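Local coordinates for Lin1840 protein (Listeria innocua serovar 6a, PDB 4ZO9), which probably hydrolyses terminal, non-reducing beta-D-glucosyl residues to release beta-D-glucose, at residues 264-269 against 298-303. The protein carries 2 engineered substitutions. Residues are numbered along the deposited sequence; the frame is centred on the assembly and turned at random.
With BGC (beta-D-glucopyranose), chain C.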
ATOM      1  N   ASP A 264      -2.572 -18.409  26.903  1.00 14.38           N
ATOM      2  CA  ASP A 264      -2.991 -19.740  27.228  1.00 15.37           C
ATOM      3  C   ASP A 264      -4.536 -19.808  27.409  1.00 15.55           C
ATOM      4  O   ASP A 264      -5.007 -20.692  28.087  1.00 13.15           O
ATOM      5  CB  ASP A 264      -2.281 -20.210  28.516  1.00 19.71           C
ATOM      6  CG  ASP A 264      -2.603 -21.671  28.861  1.00 26.99           C
ATOM      7  OD1 ASP A 264      -2.517 -22.529  27.942  1.00 36.77           O
ATOM      8  OD2 ASP A 264      -2.959 -21.968  30.035  1.00 31.27           O
ATOM      9  N   GLY A 265      -5.290 -18.893  26.796  1.00 14.16           N
ATOM     10  CA  GLY A 265      -6.760 -18.977  26.674  1.00 11.63           C
ATOM     11  C   GLY A 265      -7.213 -19.563  25.346  1.00 11.71           C
ATOM     12  O   GLY A 265      -6.381 -19.981  24.502  1.00 12.11           O
ATOM     13  N   VAL A 266      -8.543 -19.540  25.154  1.00 13.23           N
ATOM     14  CA  VAL A 266      -9.252 -19.958  23.936  1.00 11.72           C
ATOM     15  C   VAL A 266      -8.872 -19.061  22.746  1.00 10.57           C
ATOM     16  O   VAL A 266      -8.932 -17.822  22.816  1.00  7.01           O
ATOM     17  CB  VAL A 266     -10.789 -19.947  24.159  1.00 11.83           C
ATOM     18  CG1 VAL A 266     -11.538 -20.241  22.862  1.00 12.39           C
ATOM     19  CG2 VAL A 266     -11.176 -21.000  25.191  1.00 11.92           C
ATOM     20  N   LEU A 267      -8.424 -19.706  21.681  1.00 12.31           N
ATOM     21  CA  LEU A 267      -8.226 -19.063  20.366  1.00 11.62           C
ATOM     22  C   LEU A 267      -9.445 -19.499  19.592  1.00 11.70           C
ATOM     23  O   LEU A 267      -9.619 -20.681  19.379  1.00  9.47           O
ATOM     24  CB  LEU A 267      -6.909 -19.495  19.692  1.00 10.55           C
ATOM     25  CG  LEU A 267      -6.533 -18.912  18.325  1.00  9.95           C
ATOM     26  CD1 LEU A 267      -6.507 -17.403  18.422  1.00 10.77           C
ATOM     27  CD2 LEU A 267      -5.201 -19.490  17.870  1.00  9.51           C
ATOM     28  N   ILE A 268     -10.307 -18.529  19.259  1.00 14.87           N
ATOM     29  CA  ILE A 268     -11.556 -18.739  18.475  1.00 11.50           C
ATOM     30  C   ILE A 268     -11.325 -18.203  17.101  1.00 10.48           C
ATOM     31  O   ILE A 268     -10.659 -17.179  16.947  1.00  8.91           O
ATOM     32  CB  ILE A 268     -12.772 -17.973  19.093  1.00 11.84           C
ATOM     33  CG1 ILE A 268     -14.040 -18.324  18.346  1.00 11.55           C
ATOM     34  CG2 ILE A 268     -12.563 -16.441  19.099  1.00 11.06           C
ATOM     35  CD1 ILE A 268     -15.320 -17.761  18.938  1.00 10.65           C
ATOM     36  N   SER A 269     -11.877 -18.862  16.102  1.00 11.64           N
ATOM     37  CA  SER A 269     -11.717 -18.433  14.728  1.00  9.61           C
ATOM     38  C   SER A 269     -12.583 -17.259  14.476  1.00  8.06           C
ATOM     39  O   SER A 269     -13.611 -17.140  15.076  1.00  8.08           O
ATOM     40  CB  SER A 269     -12.107 -19.553  13.746  1.00  9.56           C
ATOM     41  OG  SER A 269     -13.500 -19.616  13.481  1.00  9.24           O
ATOM     42  N   VAL A 298      -6.053 -23.434  17.069  1.00 10.79           N
ATOM     43  CA  VAL A 298      -7.381 -22.795  17.061  1.00 13.56           C
ATOM     44  C   VAL A 298      -8.279 -23.727  17.863  1.00 11.86           C
ATOM     45  O   VAL A 298      -8.411 -24.873  17.491  1.00 11.40           O
ATOM     46  CB  VAL A 298      -7.989 -22.641  15.656  1.00 13.33           C
ATOM     47  CG1 VAL A 298      -9.456 -22.183  15.732  1.00 12.99           C
ATOM     48  CG2 VAL A 298      -7.198 -21.659  14.857  1.00 15.91           C
ATOM     49  N   ASP A 299      -8.864 -23.233  18.947  1.00 12.50           N
ATOM     50  CA  ASP A 299      -9.661 -24.081  19.842  1.00 12.29           C
ATOM     51  C   ASP A 299     -11.111 -24.197  19.516  1.00 12.04           C
ATOM     52  O   ASP A 299     -11.770 -25.117  20.021  1.00  9.64           O
ATOM     53  CB  ASP A 299      -9.567 -23.560  21.239  1.00 13.11           C
ATOM     54  CG  ASP A 299      -8.159 -23.556  21.726  1.00 13.97           C
ATOM     55  OD1 ASP A 299      -7.444 -24.500  21.350  1.00 13.60           O
ATOM     56  OD2 ASP A 299      -7.759 -22.599  22.453  1.00 17.58           O
ATOM     57  N   LEU A 300     -11.619 -23.257  18.720  1.00 10.31           N
ATOM     58  CA  LEU A 300     -13.076 -23.036  18.647  1.00 11.16           C
ATOM     59  C   LEU A 300     -13.423 -22.519  17.249  1.00 11.86           C
ATOM     60  O   LEU A 300     -13.011 -21.434  16.858  1.00 11.53           O
ATOM     61  CB  LEU A 300     -13.561 -22.090  19.769  1.00 10.49           C
ATOM     62  CG  LEU A 300     -15.080 -21.951  19.873  1.00 11.35           C
ATOM     63  CD1 LEU A 300     -15.886 -23.259  19.956  1.00 10.67           C
ATOM     64  CD2 LEU A 300     -15.515 -21.053  21.004  1.00 11.29           C
ATOM     65  N   GLU A 301     -14.103 -23.359  16.474  1.00 13.39           N
ATOM     66  CA  GLU A 301     -14.428 -23.062  15.101  1.00 13.05           C
ATOM     67  C   GLU A 301     -15.778 -22.336  15.062  1.00 14.03           C
ATOM     68  O   GLU A 301     -16.774 -22.919  15.422  1.00 11.71           O
ATOM     69  CB  GLU A 301     -14.512 -24.366  14.282  1.00 13.28           C
ATOM     70  CG  GLU A 301     -14.762 -24.084  12.778  1.00 14.65           C
ATOM     71  CD  GLU A 301     -14.699 -25.304  11.898  1.00 14.57           C
ATOM     72  OE1 GLU A 301     -14.502 -26.447  12.399  1.00 14.21           O
ATOM     73  OE2 GLU A 301     -14.872 -25.097  10.693  1.00 13.31           O
ATOM     74  N   MET A 302     -15.782 -21.073  14.618  1.00 14.69           N
ATOM     75  CA  MET A 302     -17.002 -20.288  14.594  1.00 13.11           C
ATOM     76  C   MET A 302     -17.864 -20.559  13.356  1.00 14.20           C
ATOM     77  O   MET A 302     -17.530 -20.103  12.243  1.00 10.88           O
ATOM     78  CB  MET A 302     -16.696 -18.796  14.676  1.00 13.25           C
ATOM     79  CG  MET A 302     -17.915 -17.877  14.676  1.00 11.78           C
ATOM     80  SD  MET A 302     -17.478 -16.131  14.680  1.00 11.14           S
ATOM     81  CE  MET A 302     -16.884 -15.906  16.329  1.00 10.23           C
ATOM     82  N   MET A 303     -18.963 -21.309  13.569  1.00 13.57           N
ATOM     83  CA  MET A 303     -20.013 -21.538  12.549  1.00 11.81           C
ATOM     84  C   MET A 303     -19.626 -22.232  11.223  1.00  9.48           C
ATOM     85  O   MET A 303     -20.310 -22.125  10.242  1.00  5.44           O
ATOM     86  CB  MET A 303     -20.727 -20.237  12.255  1.00 11.79           C
ATOM     87  CG  MET A 303     -21.923 -19.990  13.144  1.00 12.31           C
ATOM     88  SD  MET A 303     -23.206 -21.275  13.052  1.00 16.32           S
ATOM     89  CE  MET A 303     -24.145 -20.743  11.629  1.00 17.11           C
TER
HETATM   90  C2  BGC C   2     -16.622 -10.331  12.335  0.50  8.26           C
HETATM   91  C3  BGC C   2     -15.885 -10.408  13.673  0.50  8.19           C
HETATM   92  C4  BGC C   2     -16.899 -10.833  14.709  0.50  7.76           C
HETATM   93  C5  BGC C   2     -17.161 -12.336  14.520  0.50  8.44           C
HETATM   94  C6  BGC C   2     -18.385 -12.764  15.317  0.50  8.81           C
HETATM   95  C1  BGC C   2     -17.385 -11.662  12.060  0.50  8.52           C
HETATM   96  O2  BGC C   2     -15.714 -10.040  11.271  0.50  8.59           O
HETATM   97  O3  BGC C   2     -15.328  -9.148  14.036  0.50  7.55           O
HETATM   98  O4  BGC C   2     -16.399 -10.568  15.969  0.50  5.00           O
HETATM   99  O5  BGC C   2     -17.233 -12.704  13.068  0.50  9.01           O
HETATM  100  O6  BGC C   2     -19.508 -12.160  14.689  0.50 10.35           O
HETATM  101  O   HOH W   1     -14.504 -21.137  10.977  1.00  8.64           O
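The carboxylate of Asp299 is the flat group that meets residues 264-269: Leu267 N reaches its OD2 from above the plane, 40° out of it, in a hydrogen bond of 3.1 Å. Val266 CA lies 3.4 Å from Asp299 OD2. Arg258 forms a salt bridge with OD2 and Arg331 with OD1, so both oxygens are engaged and the group's rotation is probably fixed. The Asp299 backbone completes the grip on Leu267, its N donating to Leu267 O (2.7 Å) in the carbonyl plane. Further along, Ser269 N donates to Leu300 O at 2.9 Å, with a C=O...N angle of 175°. This short parallel pairing, bridged at Ile268 and Leu300, joins strand 267-268 to strand 301-302, the seventh and eighth of the sheet, and thereby closes the TIM barrel of the N-terminal domain. With OG set between its own backbone N and carbonyl carbon (chi1 84°), Ser269 extends the join: Met302 N donates to OG at 2.9 Å. A water donates to OG as well. Ile268 runs alongside Leu300. Met302 runs out extended to SD, 3.5 Å from C6 of the bound beta-D-glucopyranose, and a bend at its last torsion turns CE to Ile268 CD1 (3.6 Å).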